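Local structure of cytosolic IMP-GMP specific 5'-nucleotidase (Legionella pneumophila subsp. pneumophila, 4OHF) at residues Asn246-Arg249 and Phe250-Asn254; Lys285-Thr288 and Glu289-Val293; Ile335-Leu338 and Pro339-Lys343; Val409-Gly413 and Ala414-Tyr418. The protein probably hydrolyses IMP, GMP and selected related nucleoside monophosphates in the cytosol as a magnesium-dependent 5'-nucleotidase of the HAD class. All blocks are in the same frame, centred on the assembly; numbering follows the deposited sequence.

Contact 1 of 4, residues Asn246-Arg249 and Phe250-Asn254; sequences NKPR and FFYDN. With PO4 (phosphate ion), chain H.
N246 hands its backbone carbonyl to the turn that follows: F250 N bonds to N246 O at 2.9 Å. K247 comes next, and its aliphatic stem does the packing. CG lies 3.6 Å from F251 CE1 and CD passes CE1 and CZ, so the methylene chain crosses the ring obliquely before its amino group reaches the bound phosphate, with K247 NZ 2.8 Å from O4. The bend at chi3 (-66°) swings CE off the line of the stem, and the last anti torsion carries NZ on to the phosphate. P248, entered through a cis peptide, rests its CB 3.8 Å from Y252 CE1, the two side chains pointing the same way; its carbonyl O receives F251 N at 2.7 Å. The rigid ring suits the tight start of a short helix. R249 covers one face of the Y252 ring with its CA, a CH-pi contact 3.9 Å from the ring centroid, while its carbonyl O accepts D253 N at 2.6 Å. Its guanidinium passes D253 without forming a salt bridge within the chain; N254 and D253 of the second subunit hold it instead, making this turn part of an interface. The phosphate probably came from the crystallisation liquor; T209 and the backbone N of D25 bind it too, next to the magnesium. With L208 O, Y300 and, weakly, D23 also around K247 NZ, the setting is consistent with the motif III lysine of HAD phosphatases.

Contact 2 of 4, residues Lys285-Thr288 and Glu289-Val293; sequences KKFT and EDLGV
E289 leans back along the helix toward K285, four residues earlier, where OE2 meets K285 NZ at 3.2 Å in a salt bridge whose hydrogen bond is weak; both side chains are exposed at the surface, where charged ends suit the solvent. D290 makes the firmer pair. Its OD2 takes K286 NZ at 2.7 Å on the syn side, 20° out of the carboxylate plane, and the lysine reaches it by running extended until a final bend at chi4 (63°). The amino group also donates to G272 O, which joins the K286-D290 pair to the loop there. L291 is the apolar counterpart on the inner face: CD1 stands over the centre of the F287 ring, 3.3 Å from its centroid, a CH-pi contact that continues the hydrophobic layer between helix 284-290 and the central HAD sheet, where F240 and I298 also meet F287. At G292 the helix ends in a Schellman motif. Phi is positive (48°), which glycine adopts at little cost, and G292 N turns back to E289 O at 2.7 Å. V293 N then reaches T288 O by a long, weak bond of 3.5 Å, and the chain departs extended. The T288 methyl CG2 lies 3.3 Å from V293 O, whereas its hydroxyl faces the other way to W318 and A284 O. V293 itself sets its branched side chain against L19 of the sheet and K18 just before it.

Contact 3 of 4, residues Ile335-Leu338 and Pro339-Lys343; sequences IRAL and PIEKK
K342 sets CG beside its own backbone N (chi1 -65°) and then runs fully extended, a course that carries the methylenes back over the turn just left by L338: CG comes 3.4 Å from L338 O, and CE 4.1 Å from L338 CD2. E341 bends at chi2 (116°) instead, folding its carboxylate toward A337, with OE1 3.8 Å from A337 CB. The setting is a helix-to-helix junction, where helix 327-336 stops and helix 338-367, the first arm of a long helical hairpin, begins. The first helix closes with L338 N bonded to I335 O at 3.2 Å, three residues back. P339 has no N-H to continue that ladder; its CD occupies the place, 4.1 Å from I335 O, and proline suits the first turn of a new helix, where amides have no i-4 carbonyl of the same helix to bond. A337 is small enough to sit buried in the corner against F401 and Y402, while I340 turns to L394 of the returning arm, helix 374-399. E341 OE2 has weak partners in Q398, Y402 and R408. On another side, L338 and the stem of K342 pack on L463 of the third subunit, apparently part of its C-terminal tag. The new helix starts with two i-to-i+4 bonds: E341 N reaches A337 O at 2.7 Å, and K342 N meets L338 O at 2.9 Å.

Contact 4 of 4, residues Val409-Gly413 and Ala414-Tyr418; sequences VFRAG and AEESY
S417 packs deepest against the first segment: its hydroxyl OG donates to V409 O at 2.5 Å, in the carbonyl plane and on a lone pair. With chi1 at 62°, OG lies between its own backbone N and carbonyl carbon, and there it also receives A420 N, acting as N-cap of helix 418-426; a small hydroxyl serves both tasks. Beside it, S417 N bonds to F410 O at 2.9 Å, and the small A412 methyl CB packs 3.5 Å from S417 CA, suiting the close approach of the two strands. The other end is looser. A412 N still bonds to E415 O at 2.7 Å, but the chain then reverses through G413 and A414, with a positive phi (97°) at the glycine, and A414 faces solvent. Here a water bridges A412 O, 3.2 Å away, and, weakly, E415 OE2. R411 runs out past E415 O to its main partner, D456 of the third subunit. The whole is a short, weakly bonded antiparallel beta hairpin, lying beside the GMP pocket of R86, Y87 and Y421, possibly a regulatory site, which E416, diverging from R411, reaches through its salt bridge to R86.

The four contacts follow one another along the chain without overlap, and fall into two pairs on opposite sides of its centre. Contacts 1 and 2, with centres about 14 Å apart, belong to the HAD core: the loop after strand 240-243 and helix 284-290 both attach to the large mixed sheet, contact 1 beside the magnesium and contact 2 nearer the periphery. Contacts 3 and 4, with centres about 17 Å apart, lie where the long helices 338-367 and 374-399 leave the core and the chain returns as a hairpin beside the GMP pocket. Centres of contacts 1 and 4 stand about 30 Å apart, consistent with separate metal and GMP sites. Contact 1 meets the second subunit; contacts 3 and 4 meet the third.

Contact 1 of 4, residues Asn246-Arg249 and Phe250-Asn254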
loop_
_atom_site.group_PDB
_atom_site.type_symbol
_atom_site.label_atom_id
_atom_site.label_comp_id
_atom_site.label_asym_id
_atom_site.label_seq_id
_atom_site.Cartn_x
_atom_site.Cartn_y
_atom_site.Cartn_z
ATOM N N ASN B 246 -7.834 17.805 -18.004
ATOM C CA ASN B 246 -7.825 17.110 -16.728
ATOM C C ASN B 246 -6.543 16.272 -16.555
ATOM O O ASN B 246 -6.589 15.072 -16.269
ATOM C CB ASN B 246 -9.076 16.230 -16.598
ATOM C CG ASN B 246 -9.374 15.835 -15.158
ATOM O OD1 ASN B 246 -10.363 15.161 -14.894
ATOM N ND2 ASN B 246 -8.523 16.259 -14.221
ATOM N N LYS B 247 -5.401 16.918 -16.748
ATOM C CA LYS B 247 -4.118 16.263 -16.556
ATOM C C LYS B 247 -3.900 16.256 -15.034
ATOM O O LYS B 247 -4.407 17.124 -14.320
ATOM C CB LYS B 247 -3.014 17.067 -17.244
ATOM C CG LYS B 247 -3.105 17.088 -18.757
ATOM C CD LYS B 247 -2.129 18.102 -19.373
ATOM C CE LYS B 247 -2.526 19.541 -18.996
ATOM N NZ LYS B 247 -1.622 20.578 -19.569
ATOM N N PRO B 248 -3.112 15.309 -14.521
ATOM C CA PRO B 248 -2.400 14.250 -15.230
ATOM C C PRO B 248 -3.275 13.084 -15.671
ATOM O O PRO B 248 -2.886 12.307 -16.556
ATOM C CB PRO B 248 -1.357 13.813 -14.214
ATOM C CG PRO B 248 -2.117 13.942 -12.927
ATOM C CD PRO B 248 -2.807 15.282 -13.083
ATOM N N ARG B 249 -4.446 12.952 -15.057
ATOM C CA ARG B 249 -5.338 11.843 -15.381
ATOM C C ARG B 249 -5.573 11.658 -16.868
ATOM O O ARG B 249 -5.827 10.538 -17.317
ATOM C CB ARG B 249 -6.669 11.973 -14.631
ATOM C CG ARG B 249 -6.571 11.519 -13.183
ATOM C CD ARG B 249 -7.933 11.297 -12.551
ATOM N NE ARG B 249 -8.623 12.548 -12.298
ATOM C CZ ARG B 249 -9.745 12.654 -11.595
ATOM N NH1 ARG B 249 -10.295 13.854 -11.418
ATOM N NH2 ARG B 249 -10.313 11.572 -11.071
ATOM N N PHE B 250 -5.492 12.733 -17.643
ATOM C CA PHE B 250 -5.673 12.594 -19.083
ATOM C C PHE B 250 -4.673 11.562 -19.637
ATOM O O PHE B 250 -4.990 10.782 -20.533
ATOM C CB PHE B 250 -5.422 13.915 -19.800
ATOM C CG PHE B 250 -5.378 13.788 -21.309
ATOM C CD1 PHE B 250 -6.514 14.051 -22.086
ATOM C CD2 PHE B 250 -4.211 13.384 -21.954
ATOM C CE1 PHE B 250 -6.486 13.914 -23.478
ATOM C CE2 PHE B 250 -4.173 13.243 -23.333
ATOM C CZ PHE B 250 -5.321 13.510 -24.101
ATOM N N PHE B 251 -3.458 11.584 -19.107
ATOM C CA PHE B 251 -2.405 10.691 -19.550
ATOM C C PHE B 251 -2.590 9.224 -19.169
ATOM O O PHE B 251 -2.296 8.346 -19.965
ATOM C CB PHE B 251 -1.056 11.177 -19.010
ATOM C CG PHE B 251 -0.659 12.527 -19.508
ATOM C CD1 PHE B 251 -0.638 13.624 -18.651
ATOM C CD2 PHE B 251 -0.320 12.712 -20.841
ATOM C CE1 PHE B 251 -0.283 14.886 -19.119
ATOM C CE2 PHE B 251 0.033 13.963 -21.320
ATOM C CZ PHE B 251 0.054 15.056 -20.455
ATOM N N TYR B 252 -3.084 8.953 -17.965
ATOM C CA TYR B 252 -3.222 7.564 -17.536
ATOM C C TYR B 252 -4.625 7.045 -17.258
ATOM O O TYR B 252 -4.826 5.832 -17.166
ATOM C CB TYR B 252 -2.352 7.316 -16.294
ATOM C CG TYR B 252 -2.679 8.210 -15.119
ATOM C CD1 TYR B 252 -1.834 9.269 -14.764
ATOM C CD2 TYR B 252 -3.816 7.989 -14.349
ATOM C CE1 TYR B 252 -2.113 10.081 -13.668
ATOM C CE2 TYR B 252 -4.110 8.800 -13.245
ATOM C CZ TYR B 252 -3.250 9.844 -12.914
ATOM O OH TYR B 252 -3.527 10.647 -11.837
ATOM N N ASP B 253 -5.592 7.942 -17.110
ATOM C CA ASP B 253 -6.955 7.515 -16.832
ATOM C C ASP B 253 -7.705 7.164 -18.118
ATOM O O ASP B 253 -7.089 7.011 -19.172
ATOM C CB ASP B 253 -7.679 8.604 -16.057
ATOM C CG ASP B 253 -8.648 8.039 -15.049
ATOM O OD1 ASP B 253 -8.711 8.557 -13.904
ATOM O OD2 ASP B 253 -9.348 7.066 -15.414
ATOM N N ASN B 254 -9.024 7.022 -18.040
ATOM C CA ASN B 254 -9.801 6.662 -19.224
ATOM C C ASN B 254 -11.053 7.528 -19.410
ATOM O O ASN B 254 -12.066 7.069 -19.950
ATOM C CB ASN B 254 -10.208 5.199 -19.141
ATOM C CG ASN B 254 -11.078 4.918 -17.934
ATOM O OD1 ASN B 254 -11.547 3.797 -17.743
ATOM N ND2 ASN B 254 -11.305 5.942 -17.110
HETATM P P PO4 H . -2.701 24.380 -18.880
HETATM O O1 PO4 H . -3.757 25.028 -18.056
HETATM O O2 PO4 H . -1.369 24.660 -18.307
HETATM O O3 PO4 H . -2.761 24.911 -20.269
HETATM O O4 PO4 H . -2.918 22.911 -18.886
#

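Contact 2 of 4, residues Lys285-Thr288 and Glu289-Val293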
loop_
_atom_site.group_PDB
_atom_site.type_symbol
_atom_site.label_atom_id
_atom_site.label_comp_id
_atom_site.label_asym_id
_atom_site.label_seq_id
_atom_site.Cartn_x
_atom_site.Cartn_y
_atom_site.Cartn_z
ATOM N N LYS B 285 -4.586 7.380 -24.254
ATOM C CA LYS B 285 -4.778 6.086 -24.888
ATOM C C LYS B 285 -5.599 6.211 -26.174
ATOM O O LYS B 285 -5.128 5.864 -27.262
ATOM C CB LYS B 285 -5.475 5.142 -23.905
ATOM C CG LYS B 285 -5.861 3.782 -24.471
ATOM C CD LYS B 285 -4.667 2.869 -24.664
ATOM C CE LYS B 285 -4.951 1.461 -24.116
ATOM N NZ LYS B 285 -6.218 0.867 -24.641
ATOM N N LYS B 286 -6.820 6.725 -26.051
ATOM C CA LYS B 286 -7.682 6.873 -27.217
ATOM C C LYS B 286 -7.118 7.810 -28.277
ATOM O O LYS B 286 -7.245 7.545 -29.468
ATOM C CB LYS B 286 -9.075 7.349 -26.796
ATOM C CG LYS B 286 -10.008 7.601 -27.967
ATOM C CD LYS B 286 -11.457 7.521 -27.526
ATOM C CE LYS B 286 -12.382 8.185 -28.533
ATOM N NZ LYS B 286 -12.368 7.529 -29.877
ATOM N N PHE B 287 -6.494 8.899 -27.835
ATOM C CA PHE B 287 -5.922 9.890 -28.742
ATOM C C PHE B 287 -4.864 9.266 -29.628
ATOM O O PHE B 287 -4.852 9.455 -30.845
ATOM C CB PHE B 287 -5.312 11.046 -27.932
ATOM C CG PHE B 287 -4.679 12.120 -28.775
ATOM C CD1 PHE B 287 -3.359 12.003 -29.208
ATOM C CD2 PHE B 287 -5.404 13.260 -29.135
ATOM C CE1 PHE B 287 -2.764 13.005 -29.986
ATOM C CE2 PHE B 287 -4.823 14.270 -29.913
ATOM C CZ PHE B 287 -3.500 14.139 -30.336
ATOM N N THR B 288 -3.972 8.516 -29.001
ATOM C CA THR B 288 -2.887 7.858 -29.707
ATOM C C THR B 288 -3.403 6.787 -30.672
ATOM O O THR B 288 -2.879 6.624 -31.785
ATOM C CB THR B 288 -1.906 7.233 -28.696
ATOM O OG1 THR B 288 -1.420 8.259 -27.819
ATOM C CG2 THR B 288 -0.727 6.576 -29.418
ATOM N N GLU B 289 -4.434 6.059 -30.254
ATOM C CA GLU B 289 -4.999 5.019 -31.104
ATOM C C GLU B 289 -5.669 5.635 -32.324
ATOM O O GLU B 289 -5.356 5.275 -33.458
ATOM C CB GLU B 289 -6.004 4.177 -30.310
ATOM C CG GLU B 289 -5.442 2.857 -29.791
ATOM C CD GLU B 289 -6.148 2.361 -28.537
ATOM O OE1 GLU B 289 -7.392 2.481 -28.467
ATOM O OE2 GLU B 289 -5.453 1.842 -27.624
ATOM N N ASP B 290 -6.574 6.581 -32.088
ATOM C CA ASP B 290 -7.298 7.236 -33.169
ATOM C C ASP B 290 -6.413 7.971 -34.169
ATOM O O ASP B 290 -6.847 8.246 -35.282
ATOM C CB ASP B 290 -8.351 8.191 -32.607
ATOM C CG ASP B 290 -9.359 7.485 -31.726
ATOM O OD1 ASP B 290 -9.549 6.262 -31.895
ATOM O OD2 ASP B 290 -9.971 8.154 -30.872
ATOM N N LEU B 291 -5.184 8.306 -33.790
ATOM C CA LEU B 291 -4.287 8.977 -34.726
ATOM C C LEU B 291 -3.414 7.934 -35.409
ATOM O O LEU B 291 -2.579 8.256 -36.254
ATOM C CB LEU B 291 -3.412 10.002 -34.008
ATOM C CG LEU B 291 -3.970 11.425 -34.027
ATOM C CD1 LEU B 291 -4.316 11.879 -32.625
ATOM C CD2 LEU B 291 -2.953 12.346 -34.648
ATOM N N GLY B 292 -3.620 6.679 -35.027
ATOM C CA GLY B 292 -2.861 5.586 -35.599
ATOM C C GLY B 292 -1.364 5.825 -35.638
ATOM O O GLY B 292 -0.752 5.790 -36.707
ATOM N N VAL B 293 -0.772 6.084 -34.477
ATOM C CA VAL B 293 0.667 6.301 -34.386
ATOM C C VAL B 293 1.163 5.672 -33.104
ATOM O O VAL B 293 0.374 5.234 -32.276
ATOM C CB VAL B 293 1.067 7.814 -34.353
ATOM C CG1 VAL B 293 0.635 8.507 -35.626
ATOM C CG2 VAL B 293 0.471 8.492 -33.123
#

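Contact 3 of 4, residues Ile335-Leu338 and Pro339-Lys343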
loop_
_atom_site.group_PDB
_atom_site.type_symbol
_atom_site.label_atom_id
_atom_site.label_comp_id
_atom_site.label_asym_id
_atom_site.label_seq_id
_atom_site.Cartn_x
_atom_site.Cartn_y
_atom_site.Cartn_z
ATOM N N ILE B 335 26.470 32.457 -14.332
ATOM C CA ILE B 335 27.397 33.207 -15.159
ATOM C C ILE B 335 28.012 34.339 -14.339
ATOM O O ILE B 335 29.202 34.616 -14.428
ATOM C CB ILE B 335 26.676 33.823 -16.362
ATOM C CG1 ILE B 335 25.979 32.726 -17.166
ATOM C CG2 ILE B 335 27.669 34.611 -17.210
ATOM C CD1 ILE B 335 25.250 33.219 -18.400
ATOM N N ARG B 336 27.182 35.006 -13.548
ATOM C CA ARG B 336 27.636 36.104 -12.708
ATOM C C ARG B 336 28.498 35.587 -11.577
ATOM O O ARG B 336 29.149 36.362 -10.878
ATOM C CB ARG B 336 26.440 36.844 -12.121
ATOM C CG ARG B 336 26.137 38.182 -12.787
ATOM C CD ARG B 336 24.637 38.439 -12.804
ATOM N NE ARG B 336 23.989 37.887 -11.620
ATOM C CZ ARG B 336 22.699 37.567 -11.545
ATOM N NH1 ARG B 336 21.896 37.746 -12.594
ATOM N NH2 ARG B 336 22.214 37.050 -10.419
ATOM N N ALA B 337 28.511 34.273 -11.400
ATOM C CA ALA B 337 29.263 33.680 -10.313
ATOM C C ALA B 337 30.474 32.930 -10.824
ATOM O O ALA B 337 31.279 32.411 -10.033
ATOM C CB ALA B 337 28.356 32.747 -9.500
ATOM N N LEU B 338 30.611 32.882 -12.142
ATOM C CA LEU B 338 31.733 32.179 -12.748
ATOM C C LEU B 338 33.079 32.501 -12.116
ATOM O O LEU B 338 33.722 31.632 -11.540
ATOM C CB LEU B 338 31.794 32.452 -14.249
ATOM C CG LEU B 338 31.225 31.333 -15.137
ATOM C CD1 LEU B 338 31.545 31.667 -16.586
ATOM C CD2 LEU B 338 31.835 29.981 -14.777
ATOM N N PRO B 339 33.517 33.757 -12.195
ATOM C CA PRO B 339 34.811 34.038 -11.584
ATOM C C PRO B 339 34.963 33.476 -10.166
ATOM O O PRO B 339 36.030 32.968 -9.822
ATOM C CB PRO B 339 34.900 35.561 -11.649
ATOM C CG PRO B 339 33.467 35.997 -11.635
ATOM C CD PRO B 339 32.803 35.003 -12.527
ATOM N N ILE B 340 33.920 33.551 -9.342
ATOM C CA ILE B 340 34.024 33.009 -7.991
ATOM C C ILE B 340 34.037 31.475 -8.019
ATOM O O ILE B 340 34.755 30.839 -7.248
ATOM C CB ILE B 340 32.862 33.480 -7.079
ATOM C CG1 ILE B 340 33.026 34.959 -6.723
ATOM C CG2 ILE B 340 32.856 32.684 -5.785
ATOM C CD1 ILE B 340 34.140 35.234 -5.700
ATOM N N GLU B 341 33.245 30.891 -8.913
ATOM C CA GLU B 341 33.161 29.435 -9.042
ATOM C C GLU B 341 34.533 28.874 -9.383
ATOM O O GLU B 341 34.917 27.799 -8.931
ATOM C CB GLU B 341 32.164 29.056 -10.148
ATOM C CG GLU B 341 31.037 28.111 -9.727
ATOM C CD GLU B 341 29.648 28.764 -9.821
ATOM O OE1 GLU B 341 29.328 29.332 -10.900
ATOM O OE2 GLU B 341 28.879 28.702 -8.822
ATOM N N LYS B 342 35.264 29.615 -10.201
ATOM C CA LYS B 342 36.598 29.205 -10.605
ATOM C C LYS B 342 37.535 29.342 -9.416
ATOM O O LYS B 342 38.360 28.470 -9.161
ATOM C CB LYS B 342 37.091 30.080 -11.766
ATOM C CG LYS B 342 36.275 29.912 -13.047
ATOM C CD LYS B 342 36.749 30.852 -14.154
ATOM C CE LYS B 342 35.861 30.770 -15.392
ATOM N NZ LYS B 342 36.207 31.833 -16.383
ATOM N N LYS B 343 37.387 30.444 -8.690
ATOM C CA LYS B 343 38.215 30.727 -7.524
ATOM C C LYS B 343 38.055 29.602 -6.519
ATOM O O LYS B 343 39.031 29.142 -5.922
ATOM C CB LYS B 343 37.787 32.048 -6.879
ATOM C CG LYS B 343 38.861 32.712 -6.029
ATOM C CD LYS B 343 39.987 33.245 -6.908
ATOM C CE LYS B 343 39.451 34.275 -7.904
ATOM N NZ LYS B 343 38.748 35.386 -7.200
#

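Contact 4 of 4, residues Val409-Gly413 and Ala414-Tyr418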
loop_
_atom_site.group_PDB
_atom_site.type_symbol
_atom_site.label_atom_id
_atom_site.label_comp_id
_atom_site.label_asym_id
_atom_site.label_seq_id
_atom_site.Cartn_x
_atom_site.Cartn_y
_atom_site.Cartn_z
ATOM N N VAL B 409 18.017 26.337 -7.576
ATOM C CA VAL B 409 16.873 25.472 -7.801
ATOM C C VAL B 409 17.336 24.057 -8.120
ATOM O O VAL B 409 16.752 23.096 -7.627
ATOM C CB VAL B 409 16.011 25.984 -8.986
ATOM C CG1 VAL B 409 15.021 24.930 -9.416
ATOM C CG2 VAL B 409 15.280 27.252 -8.584
ATOM N N PHE B 410 18.389 23.931 -8.930
ATOM C CA PHE B 410 18.883 22.620 -9.349
ATOM C C PHE B 410 19.945 21.969 -8.467
ATOM O O PHE B 410 20.252 20.787 -8.630
ATOM C CB PHE B 410 19.394 22.693 -10.795
ATOM C CG PHE B 410 18.303 22.914 -11.825
ATOM C CD1 PHE B 410 17.712 21.830 -12.482
ATOM C CD2 PHE B 410 17.869 24.203 -12.144
ATOM C CE1 PHE B 410 16.723 22.029 -13.430
ATOM C CE2 PHE B 410 16.874 24.406 -13.095
ATOM C CZ PHE B 410 16.298 23.322 -13.739
ATOM N N ARG B 411 20.504 22.716 -7.526
ATOM C CA ARG B 411 21.541 22.150 -6.662
ATOM C C ARG B 411 21.156 22.154 -5.196
ATOM O O ARG B 411 20.584 23.121 -4.709
ATOM C CB ARG B 411 22.864 22.914 -6.843
ATOM C CG ARG B 411 23.520 22.747 -8.208
ATOM C CD ARG B 411 24.017 21.321 -8.448
ATOM N NE ARG B 411 23.332 20.684 -9.579
ATOM C CZ ARG B 411 23.585 20.925 -10.867
ATOM N NH1 ARG B 411 24.523 21.802 -11.212
ATOM N NH2 ARG B 411 22.905 20.278 -11.817
ATOM N N ALA B 412 21.453 21.049 -4.516
ATOM C CA ALA B 412 21.192 20.888 -3.084
ATOM C C ALA B 412 22.559 20.608 -2.461
ATOM O O ALA B 412 22.862 19.495 -2.032
ATOM C CB ALA B 412 20.262 19.725 -2.844
ATOM N N GLY B 413 23.386 21.639 -2.413
ATOM C CA GLY B 413 24.722 21.484 -1.888
ATOM C C GLY B 413 25.594 21.300 -3.110
ATOM O O GLY B 413 25.538 22.102 -4.061
ATOM N N ALA B 414 26.401 20.248 -3.100
ATOM C CA ALA B 414 27.254 19.965 -4.239
ATOM C C ALA B 414 26.513 19.016 -5.176
ATOM O O ALA B 414 26.893 18.852 -6.326
ATOM C CB ALA B 414 28.538 19.346 -3.776
ATOM N N GLU B 415 25.455 18.385 -4.679
ATOM C CA GLU B 415 24.679 17.465 -5.501
ATOM C C GLU B 415 23.413 18.089 -6.034
ATOM O O GLU B 415 23.087 19.249 -5.760
ATOM C CB GLU B 415 24.310 16.189 -4.738
ATOM C CG GLU B 415 24.391 16.305 -3.237
ATOM C CD GLU B 415 24.028 15.008 -2.536
ATOM O OE1 GLU B 415 24.513 13.934 -2.970
ATOM O OE2 GLU B 415 23.266 15.071 -1.542
ATOM N N GLU B 416 22.689 17.292 -6.799
ATOM C CA GLU B 416 21.461 17.763 -7.387
ATOM C C GLU B 416 20.336 17.905 -6.368
ATOM O O GLU B 416 20.273 17.183 -5.373
ATOM C CB GLU B 416 21.050 16.814 -8.506
ATOM C CG GLU B 416 22.191 16.479 -9.423
ATOM C CD GLU B 416 21.788 15.481 -10.460
ATOM O OE1 GLU B 416 21.073 15.873 -11.409
ATOM O OE2 GLU B 416 22.172 14.299 -10.313
ATOM N N SER B 417 19.458 18.866 -6.618
ATOM C CA SER B 417 18.330 19.082 -5.746
ATOM C C SER B 417 17.292 18.037 -6.129
ATOM O O SER B 417 17.345 17.454 -7.220
ATOM C CB SER B 417 17.767 20.493 -5.940
ATOM O OG SER B 417 17.291 20.671 -7.256
ATOM N N TYR B 418 16.371 17.777 -5.215
ATOM C CA TYR B 418 15.321 16.816 -5.467
ATOM C C TYR B 418 14.563 17.264 -6.723
ATOM O O TYR B 418 14.129 16.431 -7.520
ATOM C CB TYR B 418 14.388 16.741 -4.241
ATOM C CG TYR B 418 13.169 15.864 -4.438
ATOM C CD1 TYR B 418 13.298 14.488 -4.645
ATOM C CD2 TYR B 418 11.899 16.422 -4.507
ATOM C CE1 TYR B 418 12.197 13.700 -4.927
ATOM C CE2 TYR B 418 10.793 15.651 -4.792
ATOM C CZ TYR B 418 10.943 14.290 -5.004
ATOM O OH TYR B 418 9.837 13.532 -5.312
HETATM O O HOH W 1 22.400 17.569 0.525
#